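Local coordinates for protein putative methyltransferase from antibiotic biosynthesis pathway (Anabaena variabilis ATCC 29413, PDB 3EGE) that probably transfers methyl groups from S-adenosylmethionine to an acceptor not yet identified, at residues 136-140 with 141-145; 149-152 with 153-156; 233-236 with 237-241; 247-250 with 251-255. All coordinates share one frame; numbering follows the deposited sequence.

Contact 1: residues 136-140 with 141-145; sequences AQRIW and LYDYF
W140 and L141, neighbours in sequence, form the close-packed part of this turn: CB of L141 lies over the six-membered ring of W140, 4.2 Å from its centroid and almost on the ring normal. With CG of W140 between the backbone N and the carbonyl carbon (chi1 66°), the indole face is turned to the backbone of L141. Y144 comes to the rim of the indole in its plane, with CD2 3.7 Å from W140 CE3, the two rings oblique. Nearby, I139 CB packs 3.8 Å from Y142 CE2. The backbone closes the turn with D143 N bonded to W140 O at 3.0 Å.

The solvent side is polar and looser. R138, an exposed residue, reaches round so that its NH2 forms a salt bridge with D143 OD2 at 3.0 Å, though the bond is bent to 138°. One water fills out this bridge, accepting from R138 NE and donating to both I139 O and D143 OD1.

D143 OD2 is also bonded to Y239 OH of helix 234-239. W140 and Y144 pack on L226 of helix 216-231, while I139 touches I248 of strand 247-248, which places the turn between two helices and the sheet edge.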
loop_
_atom_site.group_PDB
_atom_site.type_symbol
_atom_site.label_atom_id
_atom_site.label_comp_id
_atom_site.label_asym_id
_atom_site.label_seq_id
_atom_site.Cartn_x
_atom_site.Cartn_y
_atom_site.Cartn_z
ATOM N N ALA A 136 -13.402 -3.155 -6.416
ATOM C CA ALA A 136 -12.820 -4.434 -6.756
ATOM C C ALA A 136 -13.846 -5.390 -7.419
ATOM O O ALA A 136 -15.084 -5.299 -7.226
ATOM C CB ALA A 136 -12.197 -5.090 -5.508
ATOM N N GLN A 137 -13.300 -6.280 -8.237
ATOM C CA GLN A 137 -14.064 -7.339 -8.829
ATOM C C GLN A 137 -14.095 -8.495 -7.802
ATOM O O GLN A 137 -13.320 -8.501 -6.837
ATOM C CB GLN A 137 -13.498 -7.723 -10.198
ATOM C CG GLN A 137 -12.172 -8.446 -10.254
ATOM C CD GLN A 137 -11.655 -8.499 -11.701
ATOM O OE1 GLN A 137 -10.965 -7.582 -12.162
ATOM N NE2 GLN A 137 -12.044 -9.542 -12.436
ATOM N N ARG A 138 -15.056 -9.399 -7.976
ATOM C CA ARG A 138 -15.242 -10.584 -7.116
ATOM C C ARG A 138 -13.917 -11.374 -6.976
ATOM O O ARG A 138 -13.343 -11.754 -7.976
ATOM C CB ARG A 138 -16.331 -11.462 -7.739
ATOM C CG ARG A 138 -16.608 -12.794 -7.061
ATOM C CD ARG A 138 -17.564 -12.709 -5.901
ATOM N NE ARG A 138 -17.480 -13.920 -5.088
ATOM C CZ ARG A 138 -17.938 -15.123 -5.440
ATOM N NH1 ARG A 138 -18.580 -15.351 -6.579
ATOM N NH2 ARG A 138 -17.765 -16.126 -4.606
ATOM N N ILE A 139 -13.439 -11.575 -5.755
ATOM C CA ILE A 139 -12.197 -12.334 -5.479
ATOM C C ILE A 139 -12.556 -13.489 -4.551
ATOM O O ILE A 139 -13.232 -13.285 -3.543
ATOM C CB ILE A 139 -11.076 -11.479 -4.724
ATOM C CG1 ILE A 139 -10.914 -10.081 -5.321
ATOM C CG2 ILE A 139 -9.713 -12.177 -4.752
ATOM C CD1 ILE A 139 -10.627 -10.099 -6.842
ATOM N N TRP A 140 -12.084 -14.680 -4.896
ATOM C CA TRP A 140 -12.212 -15.891 -4.074
ATOM C C TRP A 140 -11.724 -15.735 -2.619
ATOM O O TRP A 140 -12.287 -16.351 -1.719
ATOM C CB TRP A 140 -11.424 -17.066 -4.722
ATOM C CG TRP A 140 -9.965 -16.846 -4.740
ATOM C CD1 TRP A 140 -9.261 -16.226 -5.710
ATOM C CD2 TRP A 140 -9.034 -17.179 -3.706
ATOM N NE1 TRP A 140 -7.948 -16.152 -5.355
ATOM C CE2 TRP A 140 -7.774 -16.721 -4.123
ATOM C CE3 TRP A 140 -9.152 -17.818 -2.458
ATOM C CZ2 TRP A 140 -6.617 -16.901 -3.357
ATOM C CZ3 TRP A 140 -8.010 -17.995 -1.682
ATOM C CH2 TRP A 140 -6.758 -17.522 -2.133
ATOM N N LEU A 141 -10.655 -14.942 -2.429
ATOM C CA LEU A 141 -9.960 -14.756 -1.146
ATOM C C LEU A 141 -10.871 -14.472 0.042
ATOM O O LEU A 141 -10.717 -15.073 1.122
ATOM C CB LEU A 141 -8.906 -13.623 -1.275
ATOM C CG LEU A 141 -7.951 -13.332 -0.105
ATOM C CD1 LEU A 141 -7.224 -14.609 0.336
ATOM C CD2 LEU A 141 -6.953 -12.172 -0.446
ATOM N N TYR A 142 -11.857 -13.612 -0.194
ATOM C CA TYR A 142 -12.762 -13.166 0.871
ATOM C C TYR A 142 -13.824 -14.171 1.272
ATOM O O TYR A 142 -14.457 -13.989 2.303
ATOM C CB TYR A 142 -13.363 -11.810 0.556
ATOM C CG TYR A 142 -12.311 -10.840 0.076
ATOM C CD1 TYR A 142 -11.187 -10.545 0.853
ATOM C CD2 TYR A 142 -12.442 -10.219 -1.172
ATOM C CE1 TYR A 142 -10.204 -9.663 0.386
ATOM C CE2 TYR A 142 -11.499 -9.362 -1.629
ATOM C CZ TYR A 142 -10.384 -9.073 -0.859
ATOM O OH TYR A 142 -9.476 -8.211 -1.395
ATOM N N ASP A 143 -14.006 -15.217 0.472
ATOM C CA ASP A 143 -14.873 -16.318 0.848
ATOM C C ASP A 143 -14.228 -17.223 1.924
ATOM O O ASP A 143 -14.924 -17.986 2.575
ATOM C CB ASP A 143 -15.195 -17.171 -0.353
ATOM C CG ASP A 143 -15.874 -16.415 -1.434
ATOM O OD1 ASP A 143 -16.455 -15.335 -1.168
ATOM O OD2 ASP A 143 -15.791 -16.930 -2.559
ATOM N N TYR A 144 -12.902 -17.168 2.047
ATOM C CA TYR A 144 -12.155 -17.882 3.077
ATOM C C TYR A 144 -11.720 -16.989 4.231
ATOM O O TYR A 144 -11.653 -17.472 5.372
ATOM C CB TYR A 144 -10.917 -18.570 2.482
ATOM C CG TYR A 144 -11.261 -19.611 1.459
ATOM C CD1 TYR A 144 -11.522 -20.945 1.831
ATOM C CD2 TYR A 144 -11.327 -19.277 0.106
ATOM C CE1 TYR A 144 -11.845 -21.912 0.860
ATOM C CE2 TYR A 144 -11.632 -20.222 -0.858
ATOM C CZ TYR A 144 -11.883 -21.538 -0.485
ATOM O OH TYR A 144 -12.183 -22.446 -1.465
ATOM N N PHE A 145 -11.390 -15.732 3.926
ATOM C CA PHE A 145 -10.884 -14.755 4.912
ATOM C C PHE A 145 -11.690 -13.448 4.859
ATOM O O PHE A 145 -11.186 -12.418 4.383
ATOM C CB PHE A 145 -9.386 -14.518 4.664
ATOM C CG PHE A 145 -8.559 -15.790 4.708
ATOM C CD1 PHE A 145 -8.498 -16.550 5.870
ATOM C CD2 PHE A 145 -7.852 -16.234 3.576
ATOM C CE1 PHE A 145 -7.737 -17.730 5.916
ATOM C CE2 PHE A 145 -7.112 -17.417 3.601
ATOM C CZ PHE A 145 -7.042 -18.162 4.782
HETATM O O HOH W 1 -15.693 -13.334 -2.713
#

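Contact 2: residues 149-152 with 153-156; sequences WEDA and LRFL
W149 and L153, one helical turn apart, lie side by side and point the same way. The leucine presents a single methyl to the indole: CD2 sits over one face of the six-membered ring, 4.2 Å from its centroid and 28° off the normal, a CH-pi contact displaced toward the outer carbons. Its nearest ring atom is W149 CH2, at 3.8 Å from L153 CD2. Both side chains run with CG opposite the backbone N (chi1 -172° in W149, -169° in L153), and this shared course keeps them abreast.

D151 and R154 also run alongside one another, but their flat groups are turned well out of parallel, the carboxylate and guanidinium planes being 57° apart. Their salt bridge is long, 3.5 Å from D151 OD1 to R154 NH2. A bend at chi3 carries the arginine back along the helix, where D151 O lies over one face of the guanidinium. The other carboxylate oxygen, D151 OD2, is hydrogen-bonded to S210 OG.

Along the backbone the bonding changes. L153 N bonds to W149 O at 2.9 Å, the regular i to i+4 link; R154 N makes only weak bonds, to E150 O and D151 O alike; and F155 N bonds to A152 O at 3.2 Å. This shift from i+4 to i+3 bonding is characteristic of a helix tightening at its C-terminal end, here where helix 146-153 gives way to the loop before helix 158-169.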
loop_
_atom_site.group_PDB
_atom_site.type_symbol
_atom_site.label_atom_id
_atom_site.label_comp_id
_atom_site.label_asym_id
_atom_site.label_seq_id
_atom_site.Cartn_x
_atom_site.Cartn_y
_atom_site.Cartn_z
ATOM N N TRP A 149 -11.708 -8.318 3.762
ATOM C CA TRP A 149 -12.677 -7.515 3.039
ATOM C C TRP A 149 -13.317 -6.451 3.937
ATOM O O TRP A 149 -13.448 -5.276 3.555
ATOM C CB TRP A 149 -13.744 -8.456 2.473
ATOM C CG TRP A 149 -14.714 -7.806 1.545
ATOM C CD1 TRP A 149 -14.503 -7.481 0.237
ATOM C CD2 TRP A 149 -16.066 -7.447 1.838
ATOM N NE1 TRP A 149 -15.630 -6.918 -0.292
ATOM C CE2 TRP A 149 -16.605 -6.868 0.659
ATOM C CE3 TRP A 149 -16.875 -7.545 2.984
ATOM C CZ2 TRP A 149 -17.912 -6.396 0.584
ATOM C CZ3 TRP A 149 -18.180 -7.090 2.921
ATOM C CH2 TRP A 149 -18.694 -6.510 1.723
ATOM N N GLU A 150 -13.726 -6.908 5.118
ATOM C CA GLU A 150 -14.327 -6.086 6.157
ATOM C C GLU A 150 -13.396 -4.974 6.613
ATOM O O GLU A 150 -13.835 -3.835 6.782
ATOM C CB GLU A 150 -14.705 -6.956 7.359
ATOM C CG GLU A 150 -15.871 -7.911 7.102
ATOM C CD GLU A 150 -15.960 -9.081 8.091
ATOM O OE1 GLU A 150 -15.250 -9.133 9.120
ATOM O OE2 GLU A 150 -16.738 -9.994 7.809
ATOM N N ASP A 151 -12.116 -5.293 6.781
ATOM C CA ASP A 151 -11.118 -4.283 7.167
ATOM C C ASP A 151 -10.928 -3.256 6.070
ATOM O O ASP A 151 -10.805 -2.085 6.366
ATOM C CB ASP A 151 -9.764 -4.912 7.522
ATOM C CG ASP A 151 -9.796 -5.739 8.805
ATOM O OD1 ASP A 151 -10.766 -5.634 9.604
ATOM O OD2 ASP A 151 -8.809 -6.491 9.012
ATOM N N ALA A 152 -10.879 -3.700 4.821
ATOM C CA ALA A 152 -10.740 -2.810 3.683
ATOM C C ALA A 152 -11.969 -1.897 3.532
ATOM O O ALA A 152 -11.840 -0.713 3.227
ATOM C CB ALA A 152 -10.496 -3.628 2.393
ATOM N N LEU A 153 -13.155 -2.450 3.786
ATOM C CA LEU A 153 -14.406 -1.706 3.658
ATOM C C LEU A 153 -14.579 -0.578 4.690
ATOM O O LEU A 153 -15.413 0.308 4.492
ATOM C CB LEU A 153 -15.605 -2.685 3.652
ATOM C CG LEU A 153 -16.989 -2.171 3.267
ATOM C CD1 LEU A 153 -17.006 -1.693 1.823
ATOM C CD2 LEU A 153 -18.042 -3.247 3.522
ATOM N N ARG A 154 -13.799 -0.603 5.771
ATOM C CA ARG A 154 -13.794 0.479 6.773
ATOM C C ARG A 154 -13.294 1.804 6.219
ATOM O O ARG A 154 -13.745 2.846 6.656
ATOM C CB ARG A 154 -12.978 0.102 8.026
ATOM C CG ARG A 154 -13.667 -0.946 8.896
ATOM C CD ARG A 154 -13.003 -1.125 10.273
ATOM N NE ARG A 154 -11.778 -1.941 10.259
ATOM C CZ ARG A 154 -10.504 -1.503 10.183
ATOM N NH1 ARG A 154 -10.182 -0.200 10.084
ATOM N NH2 ARG A 154 -9.511 -2.397 10.201
ATOM N N PHE A 155 -12.393 1.768 5.250
ATOM C CA PHE A 155 -11.826 2.983 4.686
ATOM C C PHE A 155 -12.765 3.664 3.686
ATOM O O PHE A 155 -13.661 3.046 3.194
ATOM C CB PHE A 155 -10.436 2.680 4.084
ATOM C CG PHE A 155 -9.617 3.907 3.767
ATOM C CD1 PHE A 155 -9.494 4.971 4.698
ATOM C CD2 PHE A 155 -8.919 3.991 2.559
ATOM C CE1 PHE A 155 -8.756 6.115 4.387
ATOM C CE2 PHE A 155 -8.150 5.106 2.265
ATOM C CZ PHE A 155 -8.076 6.173 3.184
ATOM N N LEU A 156 -12.559 4.959 3.463
ATOM C CA LEU A 156 -13.358 5.803 2.604
ATOM C C LEU A 156 -13.422 5.421 1.124
ATOM O O LEU A 156 -12.451 4.910 0.566
ATOM C CB LEU A 156 -12.775 7.225 2.588
ATOM C CG LEU A 156 -12.714 8.084 3.833
ATOM C CD1 LEU A 156 -11.970 9.366 3.483
ATOM C CD2 LEU A 156 -14.112 8.354 4.357
#

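Contact 3: residues 233-236 with 237-241; sequences GEWI and RKYGE
E234 and R237 are joined by a salt bridge across one turn of a short alpha-helix, whose N-cap is G233. The grip is side-on: R237 NE approaches E234 OE2 at 3.0 Å while R237 NH2 meets E234 OE1 at 3.2 Å, and a weak bond also runs from NE to OE1. The carboxylate and guanidinium planes are inclined by 25°, and both oxygens are met on the syn side. Bends at chi2 of E234 and chi3 of R237 fold the two chains toward each other. K238 joins from further off, its NZ linked to E234 OE1 through one water that accepts from the amine and donates to the carboxylate.

Another side of the helix carries an aromatic pair. Y239 turns its edge to the face of W235 with the planes at 53°, and its CB rests over the six-membered ring, 4.1 Å from the centroid. Y239 CD2 reaches W235 CD1 at 3.7 Å.

Successive backbone bonds fix the spacing of both pairs: R237 N to G233 O, K238 N to E234 O, Y239 N to W235 O and G240 N to I236 O. In the next shell, N232 OD1 accepts from E234 N at the start of the helix, and D229 of helix 216-231 forms a salt bridge with K238 NZ. W235 packs against L226 and L230 of that helix and meets W140 edge-to-face. Y239, whose hydroxyl goes to D143 OD2, keeps its CB 3.4 Å from W235 O.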
loop_
_atom_site.group_PDB
_atom_site.type_symbol
_atom_site.label_atom_id
_atom_site.label_comp_id
_atom_site.label_asym_id
_atom_site.label_seq_id
_atom_site.Cartn_x
_atom_site.Cartn_y
_atom_site.Cartn_z
ATOM N N GLY A 233 -9.973 -30.666 -5.131
ATOM C CA GLY A 233 -10.401 -29.997 -6.364
ATOM C C GLY A 233 -11.521 -28.957 -6.267
ATOM O O GLY A 233 -11.883 -28.397 -7.299
ATOM N N GLU A 234 -12.052 -28.671 -5.068
ATOM C CA GLU A 234 -13.163 -27.704 -4.920
ATOM C C GLU A 234 -12.804 -26.268 -5.268
ATOM O O GLU A 234 -13.623 -25.562 -5.899
ATOM C CB GLU A 234 -13.835 -27.771 -3.533
ATOM C CG GLU A 234 -14.753 -28.969 -3.384
ATOM C CD GLU A 234 -15.963 -28.836 -4.299
ATOM O OE1 GLU A 234 -16.810 -27.948 -4.040
ATOM O OE2 GLU A 234 -16.038 -29.581 -5.302
ATOM N N TRP A 235 -11.593 -25.854 -4.891
ATOM C CA TRP A 235 -11.106 -24.507 -5.220
ATOM C C TRP A 235 -11.051 -24.297 -6.746
ATOM O O TRP A 235 -11.499 -23.267 -7.252
ATOM C CB TRP A 235 -9.725 -24.232 -4.585
ATOM C CG TRP A 235 -9.293 -22.785 -4.722
ATOM C CD1 TRP A 235 -9.467 -21.810 -3.805
ATOM C CD2 TRP A 235 -8.651 -22.161 -5.854
ATOM N NE1 TRP A 235 -8.957 -20.631 -4.264
ATOM C CE2 TRP A 235 -8.465 -20.803 -5.524
ATOM C CE3 TRP A 235 -8.207 -22.620 -7.104
ATOM C CZ2 TRP A 235 -7.856 -19.886 -6.395
ATOM C CZ3 TRP A 235 -7.596 -21.697 -7.981
ATOM C CH2 TRP A 235 -7.428 -20.349 -7.612
ATOM N N ILE A 236 -10.492 -25.282 -7.450
ATOM C CA ILE A 236 -10.373 -25.265 -8.915
ATOM C C ILE A 236 -11.763 -25.225 -9.572
ATOM O O ILE A 236 -11.988 -24.421 -10.484
ATOM C CB ILE A 236 -9.539 -26.478 -9.444
ATOM C CG1 ILE A 236 -8.074 -26.338 -9.001
ATOM C CG2 ILE A 236 -9.599 -26.576 -10.985
ATOM C CD1 ILE A 236 -7.270 -27.625 -9.131
ATOM N N ARG A 237 -12.675 -26.059 -9.078
ATOM C CA ARG A 237 -14.063 -26.089 -9.543
ATOM C C ARG A 237 -14.761 -24.719 -9.378
ATOM O O ARG A 237 -15.369 -24.195 -10.306
ATOM C CB ARG A 237 -14.842 -27.161 -8.763
ATOM C CG ARG A 237 -16.220 -27.505 -9.329
ATOM C CD ARG A 237 -17.016 -28.410 -8.391
ATOM N NE ARG A 237 -17.478 -27.732 -7.176
ATOM C CZ ARG A 237 -18.509 -26.882 -7.109
ATOM N NH1 ARG A 237 -19.187 -26.498 -8.196
ATOM N NH2 ARG A 237 -18.830 -26.341 -5.929
ATOM N N LYS A 238 -14.626 -24.133 -8.198
ATOM C CA LYS A 238 -15.256 -22.843 -7.876
ATOM C C LYS A 238 -14.575 -21.630 -8.458
ATOM O O LYS A 238 -15.251 -20.703 -8.891
ATOM C CB LYS A 238 -15.356 -22.688 -6.352
ATOM C CG LYS A 238 -16.550 -23.415 -5.748
ATOM C CD LYS A 238 -16.308 -24.080 -4.400
ATOM C CE LYS A 238 -15.645 -23.273 -3.361
ATOM N NZ LYS A 238 -15.678 -24.043 -2.081
ATOM N N TYR A 239 -13.243 -21.638 -8.478
ATOM C CA TYR A 239 -12.450 -20.444 -8.837
ATOM C C TYR A 239 -11.328 -20.578 -9.882
ATOM O O TYR A 239 -10.686 -19.559 -10.209
ATOM C CB TYR A 239 -11.790 -19.927 -7.535
ATOM C CG TYR A 239 -12.719 -19.781 -6.350
ATOM C CD1 TYR A 239 -13.722 -18.792 -6.338
ATOM C CD2 TYR A 239 -12.615 -20.639 -5.234
ATOM C CE1 TYR A 239 -14.583 -18.646 -5.249
ATOM C CE2 TYR A 239 -13.494 -20.508 -4.127
ATOM C CZ TYR A 239 -14.458 -19.502 -4.144
ATOM O OH TYR A 239 -15.296 -19.354 -3.081
ATOM N N GLY A 240 -11.111 -21.792 -10.407
ATOM C CA GLY A 240 -9.975 -22.107 -11.291
ATOM C C GLY A 240 -9.703 -21.261 -12.524
ATOM O O GLY A 240 -8.554 -21.188 -12.980
ATOM N N GLU A 241 -10.749 -20.630 -13.066
ATOM C CA GLU A 241 -10.622 -19.726 -14.236
ATOM C C GLU A 241 -9.738 -18.513 -13.995
ATOM O O GLU A 241 -9.201 -17.943 -14.947
ATOM C CB GLU A 241 -12.010 -19.254 -14.719
ATOM C CG GLU A 241 -12.871 -20.363 -15.358
ATOM C CD GLU A 241 -12.253 -20.929 -16.647
ATOM O OE1 GLU A 241 -11.839 -20.128 -17.544
ATOM O OE2 GLU A 241 -12.188 -22.178 -16.753
HETATM O O HOH W 2 -17.775 -26.352 -1.414
#

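Contact 4: residues 247-250 with 251-255; sequences EIDI and GYRFI
D249 makes an Asx turn with G251 and a salt bridge with R253, spanning a short break in an extended run of chain. The strands before and after it, 247-248 and 252-258, pair with opposite edges of strand 172-181 in the mixed sheet. From CB, the aspartate runs with CG opposite its backbone N (chi1 -171°), which brings the carboxylate to G251 N and the arginine. CG itself lies 3.7 Å from R253 NH1. Beyond it the two oxygens divide the work. OD1 of D249 takes R253 NH1 at 3.0 Å in an almost straight bond of 169°, and also G251 N at 2.8 Å, which comes from above the carboxylate plane. A water donates to the same oxygen and accepts from I250 N and Y252 N, so it bridges the backbone of the break. OD2 of D249 receives R253 NH2 at 3.2 Å on its syn lone pair.

The arginine's grip is thus end-on, one terminal nitrogen to each oxygen, and its NH1 also bonds to Y252 O, which helps to fix the guanidinium's rotation. G251, with phi 78°, takes a left-handed backbone conformation favoured by glycine. D249 N is bonded to Q137 OE1. Beside the break, I250 CB packs 3.9 Å from Y252 CE1.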
loop_
_atom_site.group_PDB
_atom_site.type_symbol
_atom_site.label_atom_id
_atom_site.label_comp_id
_atom_site.label_asym_id
_atom_site.label_seq_id
_atom_site.Cartn_x
_atom_site.Cartn_y
_atom_site.Cartn_z
ATOM N N GLU A 247 -3.463 -10.377 -14.927
ATOM C CA GLU A 247 -3.698 -9.348 -13.912
ATOM C C GLU A 247 -5.173 -9.178 -13.568
ATOM O O GLU A 247 -6.049 -9.527 -14.359
ATOM C CB GLU A 247 -3.090 -8.008 -14.320
ATOM C CG GLU A 247 -3.672 -7.386 -15.573
ATOM C CD GLU A 247 -2.874 -6.186 -16.076
ATOM O OE1 GLU A 247 -1.909 -5.719 -15.393
ATOM O OE2 GLU A 247 -3.229 -5.720 -17.184
ATOM N N ILE A 248 -5.421 -8.607 -12.395
ATOM C CA ILE A 248 -6.773 -8.426 -11.855
ATOM C C ILE A 248 -6.921 -7.094 -11.100
ATOM O O ILE A 248 -5.953 -6.594 -10.531
ATOM C CB ILE A 248 -7.132 -9.617 -10.900
ATOM C CG1 ILE A 248 -8.647 -9.757 -10.744
ATOM C CG2 ILE A 248 -6.426 -9.492 -9.545
ATOM C CD1 ILE A 248 -9.078 -11.011 -9.978
ATOM N N ASP A 249 -8.137 -6.544 -11.105
ATOM C CA ASP A 249 -8.433 -5.318 -10.392
ATOM C C ASP A 249 -9.053 -5.647 -9.045
ATOM O O ASP A 249 -10.186 -6.084 -8.988
ATOM C CB ASP A 249 -9.379 -4.388 -11.175
ATOM C CG ASP A 249 -9.525 -2.999 -10.512
ATOM O OD1 ASP A 249 -8.898 -2.711 -9.474
ATOM O OD2 ASP A 249 -10.266 -2.179 -11.032
ATOM N N ILE A 250 -8.314 -5.374 -7.975
ATOM C CA ILE A 250 -8.788 -5.578 -6.600
ATOM C C ILE A 250 -8.964 -4.213 -5.898
ATOM O O ILE A 250 -8.920 -4.120 -4.668
ATOM C CB ILE A 250 -7.876 -6.565 -5.833
ATOM C CG1 ILE A 250 -7.563 -7.794 -6.717
ATOM C CG2 ILE A 250 -8.562 -7.073 -4.523
ATOM C CD1 ILE A 250 -6.591 -8.778 -6.081
ATOM N N GLY A 251 -9.252 -3.179 -6.697
ATOM C CA GLY A 251 -9.511 -1.846 -6.200
ATOM C C GLY A 251 -8.315 -0.999 -5.798
ATOM O O GLY A 251 -8.515 0.037 -5.181
ATOM N N TYR A 252 -7.091 -1.415 -6.148
ATOM C CA TYR A 252 -5.903 -0.605 -5.851
ATOM C C TYR A 252 -5.834 0.530 -6.866
ATOM O O TYR A 252 -6.023 0.316 -8.084
ATOM C CB TYR A 252 -4.621 -1.427 -5.835
ATOM C CG TYR A 252 -4.577 -2.415 -4.696
ATOM C CD1 TYR A 252 -5.145 -3.709 -4.842
ATOM C CD2 TYR A 252 -4.007 -2.070 -3.476
ATOM C CE1 TYR A 252 -5.120 -4.659 -3.790
ATOM C CE2 TYR A 252 -3.952 -3.006 -2.388
ATOM C CZ TYR A 252 -4.520 -4.311 -2.555
ATOM O OH TYR A 252 -4.517 -5.259 -1.533
ATOM N N ARG A 253 -5.565 1.729 -6.337
ATOM C CA ARG A 253 -5.579 2.967 -7.107
ATOM C C ARG A 253 -4.464 3.938 -6.700
ATOM O O ARG A 253 -4.189 4.121 -5.508
ATOM C CB ARG A 253 -6.901 3.703 -6.830
ATOM C CG ARG A 253 -8.176 3.017 -7.269
ATOM C CD ARG A 253 -8.366 3.124 -8.791
ATOM N NE ARG A 253 -9.573 2.447 -9.229
ATOM C CZ ARG A 253 -9.744 1.126 -9.349
ATOM N NH1 ARG A 253 -8.788 0.275 -9.069
ATOM N NH2 ARG A 253 -10.907 0.646 -9.752
ATOM N N PHE A 254 -3.844 4.563 -7.705
ATOM C CA PHE A 254 -2.934 5.683 -7.466
ATOM C C PHE A 254 -3.791 6.945 -7.535
ATOM O O PHE A 254 -4.508 7.137 -8.519
ATOM C CB PHE A 254 -1.804 5.783 -8.492
ATOM C CG PHE A 254 -0.694 4.812 -8.264
ATOM C CD1 PHE A 254 0.228 5.033 -7.252
ATOM C CD2 PHE A 254 -0.548 3.676 -9.071
ATOM C CE1 PHE A 254 1.299 4.133 -7.034
ATOM C CE2 PHE A 254 0.512 2.750 -8.849
ATOM C CZ PHE A 254 1.439 2.990 -7.834
ATOM N N ILE A 255 -3.789 7.725 -6.450
ATOM C CA ILE A 255 -4.374 9.069 -6.412
ATOM C C ILE A 255 -3.133 9.982 -6.461
ATOM O O ILE A 255 -2.174 9.767 -5.701
ATOM C CB ILE A 255 -5.121 9.416 -5.106
ATOM C CG1 ILE A 255 -6.390 8.615 -4.912
ATOM C CG2 ILE A 255 -5.578 10.863 -5.130
ATOM C CD1 ILE A 255 -7.037 9.001 -3.565
HETATM O O HOH W 3 -6.444 -3.236 -8.391
#

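In the fold
Following strand 126-131, contact 1 turns the chain into helix 146-153, and contact 2 lies where that helix runs out before helix 158-169; the two touch where Y142 packs on W149. Much later in sequence, contact 3 forms helix 234-239 after the long helix 216-231, and contact 4 carries the chain from strand 247-248 on into strand 252-258, which flank strand 172-181. Each contact is local, and all four follow in series, none nesting or crossing another. Contact 1 nevertheless touches all the rest: helix 234-239 covers W140 and Y144, while Q137 meets D249, so 136-145 ties the outlying helices to the sheet. Contacts 2 and 3 stay apart, their centres about 26 Å from each other.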